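Local coordinates for protein chloramphenicol acetyltransferase (Bacteroides thetaiotaomicron, PDB 2I9D) that probably transfers an acetyl group from acetyl-CoA to chloramphenicol, as in the chloramphenicol acetyltransferase family, and is assembled as a trimer, at residues Ser34-Gly39 with Lys210-Phe215; Tyr56-Leu61 with Tyr107-Asp112; Ile67-Tyr72 with Gly202-Leu207; Ile86-Pro91 with Gly145-Ser150. All blocks are in the same frame, centred on the assembly; numbering follows the deposited sequence.

Interaction 1: residues Ser34-Gly39 with Lys210-Phe215; sequences SEVECG and KKVEDF
At the rim of the mixed beta sheet, Val36 and Glu37 on the outermost strand within the chain, 29-37, meet Glu213 on the C-terminal helix 202-216. The short segments 34-37 and 210-215 run roughly side by side, their axes 27° apart. Val36 aims its side chain at the helix. Its CG1 lies anti to the carbonyl carbon (chi1 -68°), which turns it toward Glu213, 3.9 Å from Glu213 CB, the two side chains sliding past one another in opposite senses. The same methyl also touches the preceding helical residue at 4.2 Å, Val36 CG1 to Val212 CG1, a looser apolar contact. Glu213 is extended from CB to carboxylate and reaches across to the strand. Its OE2 receives the backbone N of Glu37 at 2.9 Å through the anti lone pair, in a nearly straight bond with 171° at the hydrogen. The same oxygen stands 3.5 Å from Val36 CA. Ser34, Val36 and Cys38 make backbone hydrogen bonds with strand 186-196, whereas Glu37 N points the other way and is taken by the Glu213 carboxylate. Glu35 turns away from the helix and forms a salt bridge with Arg183 of the second subunit. Two carboxylates lie close together, Glu213 OE2 being 4.9 Å from Glu37 OE2, their planes well out of parallel. This like charge would probably make Glu213 somewhat easier to protonate, while the N-H of Glu37, and Arg186 as a long, weak partner of the Glu37 carboxylate, should temper the effect.

Interaction 2: residues Tyr56-Leu61 with Tyr107-Asp112; sequences YLYAVL and YHNDFD
Tyr58 of helix 52-66 lies between Tyr107 and Phe111, an aromatic cluster that joins this helix to the turn leading from strand 100-105 into helix 111-124. The tight part is around the Tyr58 ring. With CG anti to the backbone N (chi1 179°), the ring is carried out from its helix into the turn. Phe111 directs an edge at one face of it in an offset edge-to-face pair, the planes 69° apart and Phe111 CD1 3.5 Å from Tyr58 CD2. Tyr107 approaches obliquely, and although its ring is nearly parallel to that of Tyr58, at 19°, the two are slid far apart and come closest at their CE1 atoms, Tyr58 CE1 to Tyr107 CE1 being 3.7 Å. One turn along the helix, Leu61 CD2 lies 3.7 Å from Tyr107 CB, so the base of that tyrosine is packed as well. The outer side is much looser. Asn109 and Asp110 are exposed and their CB atoms lead away from helix 52-66; the Asn109 side chain comes no closer than 4.0 Å, OD1 to Tyr58 OH. Asp110 instead occupies the N-cap of helix 111-124, with OD2 bonded to Thr113 OG1. At the border with this looser side the Tyr58 hydroxyl is hydrogen-bonded to Arg62 NH1 and lies 2.9 Å, OH to O, from the carbonyl of Asn109. At the ring edge, in its plane, the carbonyl oxygen of His108 stands 3.2 Å from Tyr58 CE1.

Interaction 3: residues Ile67-Tyr72 with Gly202-Leu207; sequences IPEFRY and GHHLSL
Glu69, in the 3-10 turn after helix 52-66, lies across the imidazole of His204, at the start of helix 202-216 just past the family's HHxxxDG active-site signature. Its CB sits 4.2 Å from His204 CG. The chain then bends at chi2 (77°), which lays it over the ring: CG makes a CH-pi contact, 3.8 Å from the His204 ring centroid and 17° off the normal. Beyond it CD is 3.6 Å from His204 CD2, and the carboxylate stacks almost flat on the imidazole, with OE1 nearest His204 CD2 and OE2 3.7 Å from His204 NE2. His203 CD2 lies over the rim of the opposite face, and His204 ND1 accepts the backbone N-H of Asp201. Were this glutamate replaced by alanine, the imidazole face would probably lose its CH-pi and carboxylate cover, leaving His204 freer to rock. Beside this stack Phe70 turns a ring edge to the helix, its CE2 3.4 Å from His204 O and its CZ 4.0 Å from Leu205 CD2. Ile67 adds its CD1 methyl, 3.6 Å from the carbonyl carbon of Leu207. Leu205 also packs on Leu155 of the second subunit, and its side chain is about 7 Å from that of His197, the predicted proton acceptor. Glu69 therefore meets His204 through the pi face, mainly by dispersion; with ND1 used as an acceptor the imidazole is probably neutral, and little charge pairing is expected.

Interaction 4: residues Ile86-Pro91 with Gly145-Ser150; sequences IDMLSP and GLILLS
Leu89 packs on both Leu146 and Leu148 on one side of the strand pair, its CD2 4.0 Å from Leu146 CD2. On the other side Met88, present as selenomethionine, bends at chi2 and chi3 to lay its CE 3.7 Å from Ile147 CD1 and its selenium over the backbone and CB of Leu149. Leu57 and Leu61 of helix 52-66 cover this second face. The backbones beneath are parallel neighbours in the mixed six-stranded sheet, 87-93 beside 146-151, and exchange N-H and carbonyl groups in the staggered parallel pattern. Leu89 N reaches Ile147 O at 2.8 Å in an almost straight bond, and Leu149 N returns to Leu89 O at 3.0 Å. The next donor in that series would be residue 91, but Pro91 has no N-H, and its CD stands 3.1 Å from Leu149 O instead. Ser90 makes good the loss: OG, anti to its own N (chi1 -178°), donates to Leu149 O at 2.7 Å. With an alanine here, Leu149 O would probably lack a strong donor from strand 87-93. At the other end Asp87 N bonds Gly145 O at 3.1 Å, tilted from the carbonyl plane, and the Asp87 carboxylate turns outward to Tyr107 N and Arg104.

How the interactions relate
Interaction 4 lies within the mixed sheet, about 5 Å from the chain centre; interaction 1 is at the sheet's outer strand, with the two centres about 18 Å apart. Helix 202-216 serves both interaction 3, at its start, and interaction 1, near its end. Helix 52-66 lies beside it: Phe215 and Val212 of interaction 1 touch Ala59 of interaction 2. Interactions 2 and 4 interlock, their segments alternating along the chain, and Leu61 and Tyr107 pack on the carbonyl of Ile86. Arg71 of interaction 3 packs on Ile86 of interaction 4. Interaction 1 spans all the others in sequence, so the C-terminal helix closes the fold, and interactions 1 and 3 also reach the second subunit.

Interaction 1: residues Ser34-Gly39 with Lys210-Phe215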
loop_
_atom_site.group_PDB
_atom_site.type_symbol
_atom_site.label_atom_id
_atom_site.label_comp_id
_atom_site.label_asym_id
_atom_site.label_seq_id
_atom_site.Cartn_x
_atom_site.Cartn_y
_atom_site.Cartn_z
ATOM N N SER A 34 8.981 0.726 3.182
ATOM C CA SER A 34 10.301 1.259 2.870
ATOM C C SER A 34 11.288 0.105 2.857
ATOM O O SER A 34 10.903 -1.029 3.109
ATOM C CB SER A 34 10.717 2.352 3.886
ATOM O OG SER A 34 12.016 2.861 3.593
ATOM N N GLU A 35 12.551 0.377 2.552
ATOM C CA GLU A 35 13.560 -0.672 2.459
ATOM C C GLU A 35 14.704 -0.345 3.380
ATOM O O GLU A 35 15.015 0.827 3.579
ATOM C CB GLU A 35 14.036 -0.881 1.024
ATOM C CG GLU A 35 14.335 0.386 0.238
ATOM C CD GLU A 35 15.106 0.116 -1.049
ATOM O OE1 GLU A 35 14.472 -0.300 -2.059
ATOM O OE2 GLU A 35 16.351 0.324 -1.028
ATOM N N VAL A 36 15.269 -1.372 4.010
ATOM C CA VAL A 36 16.391 -1.187 4.900
ATOM C C VAL A 36 17.518 -2.088 4.453
ATOM O O VAL A 36 17.287 -3.203 3.941
ATOM C CB VAL A 36 16.080 -1.492 6.421
ATOM C CG1 VAL A 36 15.116 -0.478 7.025
ATOM C CG2 VAL A 36 15.620 -2.955 6.650
ATOM N N GLU A 37 18.738 -1.598 4.661
ATOM C CA GLU A 37 19.932 -2.423 4.524
ATOM C C GLU A 37 20.010 -3.338 5.700
ATOM O O GLU A 37 19.679 -2.951 6.814
ATOM C CB GLU A 37 21.192 -1.564 4.460
ATOM C CG GLU A 37 21.452 -1.063 3.074
ATOM C CD GLU A 37 22.751 -0.262 2.970
ATOM O OE1 GLU A 37 23.725 -0.603 3.684
ATOM O OE2 GLU A 37 22.777 0.692 2.159
ATOM N N CYS A 38 20.441 -4.564 5.441
ATOM C CA CYS A 38 20.474 -5.597 6.462
ATOM C C CYS A 38 21.620 -6.587 6.221
ATOM O O CYS A 38 21.587 -7.709 6.743
ATOM C CB CYS A 38 19.119 -6.324 6.500
ATOM S SG CYS A 38 18.584 -6.918 4.896
ATOM N N GLY A 39 22.613 -6.180 5.424
ATOM C CA GLY A 39 23.789 -7.011 5.139
ATOM C C GLY A 39 24.562 -7.437 6.386
ATOM O O GLY A 39 24.958 -8.597 6.506
ATOM N N LYS A 210 15.115 4.537 10.121
ATOM C CA LYS A 210 16.512 4.857 10.410
ATOM C C LYS A 210 17.015 3.923 11.510
ATOM O O LYS A 210 18.030 3.241 11.344
ATOM C CB LYS A 210 16.666 6.334 10.818
ATOM C CG LYS A 210 18.090 6.775 11.114
ATOM C CD LYS A 210 18.943 6.779 9.838
ATOM C CE LYS A 210 20.441 7.136 10.105
ATOM N NZ LYS A 210 21.263 6.994 8.836
ATOM N N LYS A 211 16.263 3.852 12.602
ATOM C CA LYS A 211 16.594 3.004 13.748
ATOM C C LYS A 211 16.694 1.495 13.416
ATOM O O LYS A 211 17.670 0.849 13.777
ATOM C CB LYS A 211 15.593 3.269 14.861
ATOM C CG LYS A 211 16.082 2.918 16.255
ATOM C CD LYS A 211 15.081 3.384 17.324
ATOM C CE LYS A 211 15.372 4.812 17.824
ATOM N NZ LYS A 211 16.522 4.814 18.762
ATOM N N VAL A 212 15.712 0.944 12.694
ATOM C CA VAL A 212 15.784 -0.459 12.265
ATOM C C VAL A 212 17.024 -0.739 11.392
ATOM O O VAL A 212 17.733 -1.730 11.605
ATOM C CB VAL A 212 14.497 -0.886 11.508
ATOM C CG1 VAL A 212 14.671 -2.263 10.817
ATOM C CG2 VAL A 212 13.322 -0.888 12.450
ATOM N N GLU A 213 17.270 0.126 10.410
ATOM C CA GLU A 213 18.424 -0.043 9.530
ATOM C C GLU A 213 19.761 0.003 10.295
ATOM O O GLU A 213 20.619 -0.841 10.066
ATOM C CB GLU A 213 18.415 0.982 8.391
ATOM C CG GLU A 213 19.534 0.767 7.378
ATOM C CD GLU A 213 19.407 1.689 6.190
ATOM O OE1 GLU A 213 19.786 2.868 6.324
ATOM O OE2 GLU A 213 18.929 1.246 5.126
ATOM N N ASP A 214 19.914 0.963 11.207
ATOM C CA ASP A 214 21.098 1.034 12.078
ATOM C C ASP A 214 21.420 -0.309 12.745
ATOM O O ASP A 214 22.589 -0.664 12.819
ATOM C CB ASP A 214 20.996 2.145 13.157
ATOM C CG ASP A 214 21.083 3.572 12.578
ATOM O OD1 ASP A 214 21.471 3.739 11.383
ATOM O OD2 ASP A 214 20.742 4.538 13.329
ATOM N N PHE A 215 20.405 -1.033 13.228
ATOM C CA PHE A 215 20.622 -2.319 13.902
ATOM C C PHE A 215 21.028 -3.404 12.912
ATOM O O PHE A 215 21.708 -4.363 13.282
ATOM C CB PHE A 215 19.374 -2.824 14.676
ATOM C CG PHE A 215 18.867 -1.888 15.774
ATOM C CD1 PHE A 215 19.716 -1.418 16.785
ATOM C CD2 PHE A 215 17.506 -1.530 15.829
ATOM C CE1 PHE A 215 19.226 -0.562 17.813
ATOM C CE2 PHE A 215 17.017 -0.685 16.841
ATOM C CZ PHE A 215 17.884 -0.193 17.829
#

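Interaction 2: residues Tyr56-Leu61 with Tyr107-Asp112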
loop_
_atom_site.group_PDB
_atom_site.type_symbol
_atom_site.label_atom_id
_atom_site.label_comp_id
_atom_site.label_asym_id
_atom_site.label_seq_id
_atom_site.Cartn_x
_atom_site.Cartn_y
_atom_site.Cartn_z
ATOM N N TYR A 56 16.133 -9.477 12.524
ATOM C CA TYR A 56 15.294 -8.347 12.117
ATOM C C TYR A 56 14.033 -8.184 12.957
ATOM O O TYR A 56 13.548 -7.066 13.124
ATOM C CB TYR A 56 15.032 -8.286 10.601
ATOM C CG TYR A 56 14.189 -9.376 9.967
ATOM C CD1 TYR A 56 12.790 -9.450 10.182
ATOM C CD2 TYR A 56 14.767 -10.282 9.084
ATOM C CE1 TYR A 56 12.014 -10.445 9.552
ATOM C CE2 TYR A 56 14.001 -11.273 8.450
ATOM C CZ TYR A 56 12.640 -11.339 8.681
ATOM O OH TYR A 56 11.913 -12.315 8.050
ATOM N N LEU A 57 13.553 -9.287 13.536
ATOM C CA LEU A 57 12.425 -9.221 14.454
ATOM C C LEU A 57 12.815 -8.379 15.670
ATOM O O LEU A 57 12.051 -7.497 16.123
ATOM C CB LEU A 57 11.955 -10.626 14.863
ATOM C CG LEU A 57 10.561 -10.725 15.504
ATOM C CD1 LEU A 57 9.495 -10.457 14.434
ATOM C CD2 LEU A 57 10.304 -12.114 16.160
ATOM N N TYR A 58 14.012 -8.636 16.184
ATOM C CA TYR A 58 14.536 -7.846 17.285
ATOM C C TYR A 58 14.686 -6.363 16.919
ATOM O O TYR A 58 14.262 -5.479 17.685
ATOM C CB TYR A 58 15.885 -8.400 17.768
ATOM C CG TYR A 58 16.459 -7.572 18.884
ATOM C CD1 TYR A 58 15.872 -7.588 20.140
ATOM C CD2 TYR A 58 17.542 -6.729 18.674
ATOM C CE1 TYR A 58 16.364 -6.819 21.182
ATOM C CE2 TYR A 58 18.056 -5.947 19.721
ATOM C CZ TYR A 58 17.445 -6.002 20.973
ATOM O OH TYR A 58 17.918 -5.254 22.032
ATOM N N ALA A 59 15.306 -6.110 15.761
ATOM C CA ALA A 59 15.531 -4.744 15.268
ATOM C C ALA A 59 14.237 -3.950 15.253
ATOM O O ALA A 59 14.196 -2.803 15.711
ATOM C CB ALA A 59 16.165 -4.767 13.879
ATOM N N VAL A 60 13.178 -4.570 14.730
ATOM C CA VAL A 60 11.884 -3.916 14.617
ATOM C C VAL A 60 11.280 -3.687 16.014
ATOM O O VAL A 60 10.765 -2.595 16.306
ATOM C CB VAL A 60 10.920 -4.740 13.694
ATOM C CG1 VAL A 60 9.438 -4.341 13.912
ATOM C CG2 VAL A 60 11.312 -4.598 12.242
ATOM N N LEU A 61 11.344 -4.717 16.863
ATOM C CA LEU A 61 10.736 -4.656 18.208
ATOM C C LEU A 61 11.434 -3.596 19.085
ATOM O O LEU A 61 10.767 -2.837 19.824
ATOM C CB LEU A 61 10.752 -6.029 18.897
ATOM C CG LEU A 61 9.987 -6.172 20.222
ATOM C CD1 LEU A 61 8.508 -5.830 20.059
ATOM C CD2 LEU A 61 10.143 -7.555 20.768
ATOM N N TYR A 107 9.954 -8.640 24.619
ATOM C CA TYR A 107 11.127 -7.809 24.413
ATOM C C TYR A 107 12.169 -7.914 25.567
ATOM O O TYR A 107 11.823 -7.902 26.749
ATOM C CB TYR A 107 10.709 -6.359 24.184
ATOM C CG TYR A 107 11.864 -5.414 23.962
ATOM C CD1 TYR A 107 12.728 -5.563 22.866
ATOM C CD2 TYR A 107 12.088 -4.361 24.839
ATOM C CE1 TYR A 107 13.772 -4.691 22.667
ATOM C CE2 TYR A 107 13.131 -3.476 24.643
ATOM C CZ TYR A 107 13.968 -3.646 23.573
ATOM O OH TYR A 107 15.008 -2.755 23.413
ATOM N N HIS A 108 13.441 -8.026 25.197
ATOM C CA HIS A 108 14.547 -7.863 26.139
ATOM C C HIS A 108 15.526 -6.878 25.513
ATOM O O HIS A 108 15.811 -6.979 24.310
ATOM C CB HIS A 108 15.256 -9.202 26.405
ATOM C CG HIS A 108 14.368 -10.255 26.993
ATOM N ND1 HIS A 108 13.834 -10.157 28.262
ATOM C CD2 HIS A 108 13.922 -11.433 26.488
ATOM C CE1 HIS A 108 13.088 -11.222 28.509
ATOM N NE2 HIS A 108 13.128 -12.014 27.451
ATOM N N ASN A 109 16.044 -5.938 26.308
ATOM C CA ASN A 109 16.995 -4.930 25.790
ATOM C C ASN A 109 18.362 -5.519 25.381
ATOM O O ASN A 109 19.122 -4.904 24.616
ATOM C CB ASN A 109 17.132 -3.745 26.755
ATOM C CG ASN A 109 17.927 -2.562 26.160
ATOM O OD1 ASN A 109 18.322 -2.560 24.976
ATOM N ND2 ASN A 109 18.162 -1.539 27.001
ATOM N N ASP A 110 18.644 -6.724 25.860
ATOM C CA ASP A 110 19.856 -7.439 25.488
ATOM C C ASP A 110 19.541 -8.476 24.398
ATOM O O ASP A 110 18.772 -9.416 24.626
ATOM C CB ASP A 110 20.478 -8.091 26.739
ATOM C CG ASP A 110 21.499 -9.168 26.402
ATOM O OD1 ASP A 110 22.434 -8.887 25.616
ATOM O OD2 ASP A 110 21.364 -10.304 26.912
ATOM N N PHE A 111 20.139 -8.311 23.221
ATOM C CA PHE A 111 19.851 -9.213 22.103
ATOM C C PHE A 111 19.974 -10.712 22.407
ATOM O O PHE A 111 19.102 -11.483 22.025
ATOM C CB PHE A 111 20.667 -8.867 20.848
ATOM C CG PHE A 111 20.448 -9.829 19.717
ATOM C CD1 PHE A 111 19.276 -9.787 18.975
ATOM C CD2 PHE A 111 21.391 -10.814 19.425
ATOM C CE1 PHE A 111 19.060 -10.678 17.933
ATOM C CE2 PHE A 111 21.183 -11.730 18.382
ATOM C CZ PHE A 111 20.023 -11.653 17.634
ATOM N N ASP A 112 21.057 -11.119 23.070
ATOM C CA ASP A 112 21.297 -12.530 23.376
ATOM C C ASP A 112 20.176 -13.132 24.209
ATOM O O ASP A 112 19.773 -14.273 23.983
ATOM C CB ASP A 112 22.634 -12.728 24.100
ATOM C CG ASP A 112 23.821 -12.247 23.289
ATOM O OD1 ASP A 112 23.693 -12.096 22.055
ATOM O OD2 ASP A 112 24.900 -12.026 23.889
#

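Interaction 3: residues Ile67-Tyr72 with Gly202-Leu207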
loop_
_atom_site.group_PDB
_atom_site.type_symbol
_atom_site.label_atom_id
_atom_site.label_comp_id
_atom_site.label_asym_id
_atom_site.label_seq_id
_atom_site.Cartn_x
_atom_site.Cartn_y
_atom_site.Cartn_z
ATOM N N ILE A 67 11.165 4.345 20.398
ATOM C CA ILE A 67 10.491 5.553 19.922
ATOM C C ILE A 67 9.102 5.586 20.554
ATOM O O ILE A 67 8.230 4.807 20.163
ATOM C CB ILE A 67 10.425 5.606 18.357
ATOM C CG1 ILE A 67 11.831 5.501 17.764
ATOM C CG2 ILE A 67 9.776 6.887 17.861
ATOM C CD1 ILE A 67 11.870 5.045 16.315
ATOM N N PRO A 68 8.880 6.480 21.540
ATOM C CA PRO A 68 7.699 6.332 22.397
ATOM C C PRO A 68 6.363 6.504 21.683
ATOM O O PRO A 68 5.343 6.055 22.190
ATOM C CB PRO A 68 7.892 7.422 23.481
ATOM C CG PRO A 68 8.787 8.414 22.887
ATOM C CD PRO A 68 9.677 7.676 21.903
ATOM N N GLU A 69 6.356 7.158 20.528
ATOM C CA GLU A 69 5.127 7.332 19.758
ATOM C C GLU A 69 4.545 5.988 19.301
ATOM O O GLU A 69 3.352 5.888 19.046
ATOM C CB GLU A 69 5.379 8.251 18.552
ATOM C CG GLU A 69 5.439 9.754 18.902
ATOM C CD GLU A 69 6.765 10.159 19.548
ATOM O OE1 GLU A 69 7.714 9.366 19.567
ATOM O OE2 GLU A 69 6.859 11.286 20.039
ATOM N N PHE A 70 5.403 4.972 19.217
ATOM C CA PHE A 70 5.027 3.626 18.780
ATOM C C PHE A 70 4.492 2.755 19.921
ATOM O O PHE A 70 4.181 1.589 19.720
ATOM C CB PHE A 70 6.216 2.952 18.048
ATOM C CG PHE A 70 6.508 3.566 16.685
ATOM C CD1 PHE A 70 6.016 2.971 15.517
ATOM C CD2 PHE A 70 7.246 4.755 16.582
ATOM C CE1 PHE A 70 6.255 3.540 14.261
ATOM C CE2 PHE A 70 7.495 5.343 15.339
ATOM C CZ PHE A 70 6.997 4.737 14.168
ATOM N N ARG A 71 4.381 3.337 21.116
ATOM C CA ARG A 71 3.903 2.646 22.310
ATOM C C ARG A 71 2.502 3.099 22.700
ATOM O O ARG A 71 1.931 2.581 23.666
ATOM C CB ARG A 71 4.884 2.872 23.470
ATOM C CG ARG A 71 6.197 2.055 23.318
ATOM C CD ARG A 71 6.916 1.838 24.646
ATOM N NE ARG A 71 8.046 2.740 24.763
ATOM C CZ ARG A 71 8.052 3.869 25.458
ATOM N NH1 ARG A 71 6.994 4.236 26.155
ATOM N NH2 ARG A 71 9.133 4.625 25.453
ATOM N N TYR A 72 1.978 4.091 21.970
ATOM C CA TYR A 72 0.660 4.645 22.223
ATOM C C TYR A 72 -0.398 3.750 21.602
ATOM O O TYR A 72 -0.236 3.304 20.446
ATOM C CB TYR A 72 0.537 6.051 21.628
ATOM C CG TYR A 72 1.201 7.131 22.464
ATOM C CD1 TYR A 72 0.441 8.052 23.181
ATOM C CD2 TYR A 72 2.611 7.210 22.549
ATOM C CE1 TYR A 72 1.066 9.030 23.950
ATOM C CE2 TYR A 72 3.236 8.169 23.315
ATOM C CZ TYR A 72 2.464 9.080 24.017
ATOM O OH TYR A 72 3.108 10.046 24.767
ATOM N N GLY A 202 4.914 11.235 9.655
ATOM C CA GLY A 202 6.044 10.920 8.788
ATOM C C GLY A 202 7.364 10.945 9.524
ATOM O O GLY A 202 8.229 10.072 9.323
ATOM N N HIS A 203 7.498 11.930 10.406
ATOM C CA HIS A 203 8.719 12.175 11.170
ATOM C C HIS A 203 9.099 10.992 12.070
ATOM O O HIS A 203 10.279 10.632 12.185
ATOM C CB HIS A 203 8.574 13.486 11.976
ATOM C CG HIS A 203 9.585 13.648 13.072
ATOM N ND1 HIS A 203 10.859 14.124 12.846
ATOM C CD2 HIS A 203 9.500 13.415 14.407
ATOM C CE1 HIS A 203 11.522 14.168 13.993
ATOM N NE2 HIS A 203 10.724 13.729 14.954
ATOM N N HIS A 204 8.103 10.370 12.688
ATOM C CA HIS A 204 8.367 9.213 13.563
ATOM C C HIS A 204 8.634 7.952 12.751
ATOM O O HIS A 204 9.422 7.098 13.151
ATOM C CB HIS A 204 7.225 9.037 14.557
ATOM C CG HIS A 204 6.844 10.312 15.223
ATOM N ND1 HIS A 204 5.712 11.019 14.879
ATOM C CD2 HIS A 204 7.475 11.041 16.177
ATOM C CE1 HIS A 204 5.650 12.117 15.614
ATOM N NE2 HIS A 204 6.708 12.151 16.407
ATOM N N LEU A 205 8.003 7.866 11.586
ATOM C CA LEU A 205 8.258 6.777 10.657
ATOM C C LEU A 205 9.691 6.830 10.128
ATOM O O LEU A 205 10.361 5.791 10.007
ATOM C CB LEU A 205 7.253 6.825 9.506
ATOM C CG LEU A 205 5.823 6.447 9.922
ATOM C CD1 LEU A 205 4.787 6.754 8.842
ATOM C CD2 LEU A 205 5.741 4.977 10.362
ATOM N N SER A 206 10.152 8.048 9.811
ATOM C CA SER A 206 11.543 8.297 9.411
ATOM C C SER A 206 12.535 7.760 10.454
ATOM O O SER A 206 13.441 6.994 10.123
ATOM C CB SER A 206 11.743 9.799 9.223
ATOM O OG SER A 206 12.664 10.067 8.213
ATOM N N LEU A 207 12.331 8.135 11.723
ATOM C CA LEU A 207 13.168 7.652 12.837
ATOM C C LEU A 207 13.061 6.168 13.070
ATOM O O LEU A 207 14.062 5.526 13.412
ATOM C CB LEU A 207 12.785 8.320 14.168
ATOM C CG LEU A 207 12.644 9.817 14.367
ATOM C CD1 LEU A 207 12.404 10.079 15.860
ATOM C CD2 LEU A 207 13.882 10.591 13.843
#

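Interaction 4: residues Ile86-Pro91 with Gly145-Ser150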
loop_
_atom_site.group_PDB
_atom_site.type_symbol
_atom_site.label_atom_id
_atom_site.label_comp_id
_atom_site.label_asym_id
_atom_site.label_seq_id
_atom_site.Cartn_x
_atom_site.Cartn_y
_atom_site.Cartn_z
ATOM N N ILE A 86 6.639 -2.902 24.851
ATOM C CA ILE A 86 5.953 -3.474 23.703
ATOM C C ILE A 86 6.578 -4.829 23.389
ATOM O O ILE A 86 7.800 -4.944 23.247
ATOM C CB ILE A 86 6.051 -2.514 22.470
ATOM C CG1 ILE A 86 5.418 -1.158 22.794
ATOM C CG2 ILE A 86 5.419 -3.135 21.204
ATOM C CD1 ILE A 86 3.968 -1.214 23.304
ATOM N N ASP A 87 5.743 -5.855 23.322
ATOM C CA ASP A 87 6.194 -7.165 22.892
ATOM C C ASP A 87 5.749 -7.488 21.463
ATOM O O ASP A 87 5.044 -6.697 20.819
ATOM C CB ASP A 87 5.730 -8.247 23.856
ATOM C CG ASP A 87 6.318 -8.078 25.253
ATOM O OD1 ASP A 87 7.509 -7.702 25.398
ATOM O OD2 ASP A 87 5.579 -8.342 26.214
HETATM N N MSE A 88 6.201 -8.638 20.974
HETATM C CA MSE A 88 6.012 -9.023 19.588
HETATM C C MSE A 88 5.030 -10.183 19.462
HETATM O O MSE A 88 5.153 -11.184 20.166
HETATM C CB MSE A 88 7.362 -9.430 18.954
HETATM C CG MSE A 88 7.269 -10.004 17.536
HETATM SE SE MSE A 88 6.652 -8.663 16.176
HETATM C CE MSE A 88 8.293 -7.540 16.059
ATOM N N LEU A 89 4.054 -10.024 18.568
ATOM C CA LEU A 89 3.312 -11.155 18.027
ATOM C C LEU A 89 3.859 -11.435 16.639
ATOM O O LEU A 89 4.171 -10.515 15.894
ATOM C CB LEU A 89 1.812 -10.864 17.913
ATOM C CG LEU A 89 1.007 -10.634 19.188
ATOM C CD1 LEU A 89 -0.462 -10.607 18.852
ATOM C CD2 LEU A 89 1.271 -11.690 20.279
ATOM N N SER A 90 3.947 -12.701 16.274
ATOM C CA SER A 90 4.338 -13.035 14.947
ATOM C C SER A 90 3.752 -14.393 14.528
ATOM O O SER A 90 3.792 -15.355 15.313
ATOM C CB SER A 90 5.888 -13.000 14.785
ATOM O OG SER A 90 6.254 -13.298 13.437
ATOM N N PRO A 91 3.204 -14.466 13.288
ATOM C CA PRO A 91 2.723 -15.741 12.728
ATOM C C PRO A 91 3.865 -16.671 12.243
ATOM O O PRO A 91 4.365 -16.543 11.104
ATOM C CB PRO A 91 1.806 -15.311 11.561
ATOM C CG PRO A 91 2.282 -13.943 11.153
ATOM C CD PRO A 91 2.954 -13.318 12.384
ATOM N N GLY A 145 -0.322 -3.754 24.205
ATOM C CA GLY A 145 1.085 -3.345 24.278
ATOM C C GLY A 145 1.947 -4.295 23.487
ATOM O O GLY A 145 2.839 -4.991 24.034
ATOM N N LEU A 146 1.665 -4.325 22.192
ATOM C CA LEU A 146 2.252 -5.284 21.255
ATOM C C LEU A 146 2.375 -4.669 19.860
ATOM O O LEU A 146 1.681 -3.726 19.539
ATOM C CB LEU A 146 1.341 -6.519 21.128
ATOM C CG LEU A 146 1.122 -7.390 22.361
ATOM C CD1 LEU A 146 -0.259 -7.973 22.248
ATOM C CD2 LEU A 146 2.203 -8.470 22.463
ATOM N N ILE A 147 3.253 -5.230 19.041
ATOM C CA ILE A 147 3.216 -5.023 17.584
ATOM C C ILE A 147 3.193 -6.417 16.997
ATOM O O ILE A 147 3.366 -7.387 17.736
ATOM C CB ILE A 147 4.386 -4.153 17.029
ATOM C CG1 ILE A 147 5.765 -4.764 17.370
ATOM C CG2 ILE A 147 4.269 -2.743 17.580
ATOM C CD1 ILE A 147 6.965 -4.099 16.610
ATOM N N LEU A 148 2.900 -6.524 15.704
ATOM C CA LEU A 148 2.795 -7.841 15.053
ATOM C C LEU A 148 3.497 -7.765 13.724
ATOM O O LEU A 148 3.270 -6.825 12.957
ATOM C CB LEU A 148 1.331 -8.296 14.864
ATOM C CG LEU A 148 1.145 -9.642 14.121
ATOM C CD1 LEU A 148 -0.106 -10.387 14.602
ATOM C CD2 LEU A 148 1.127 -9.445 12.566
ATOM N N LEU A 149 4.356 -8.744 13.469
ATOM C CA LEU A 149 5.110 -8.745 12.244
ATOM C C LEU A 149 4.936 -10.086 11.574
ATOM O O LEU A 149 5.088 -11.144 12.198
ATOM C CB LEU A 149 6.596 -8.381 12.458
ATOM C CG LEU A 149 7.455 -8.306 11.179
ATOM C CD1 LEU A 149 8.563 -7.278 11.321
ATOM C CD2 LEU A 149 8.065 -9.696 10.832
ATOM N N SER A 150 4.603 -10.026 10.297
ATOM C CA SER A 150 4.419 -11.215 9.484
ATOM C C SER A 150 5.539 -11.287 8.418
ATOM O O SER A 150 5.725 -10.338 7.673
ATOM C CB SER A 150 3.021 -11.175 8.860
ATOM O OG SER A 150 2.948 -12.136 7.835
#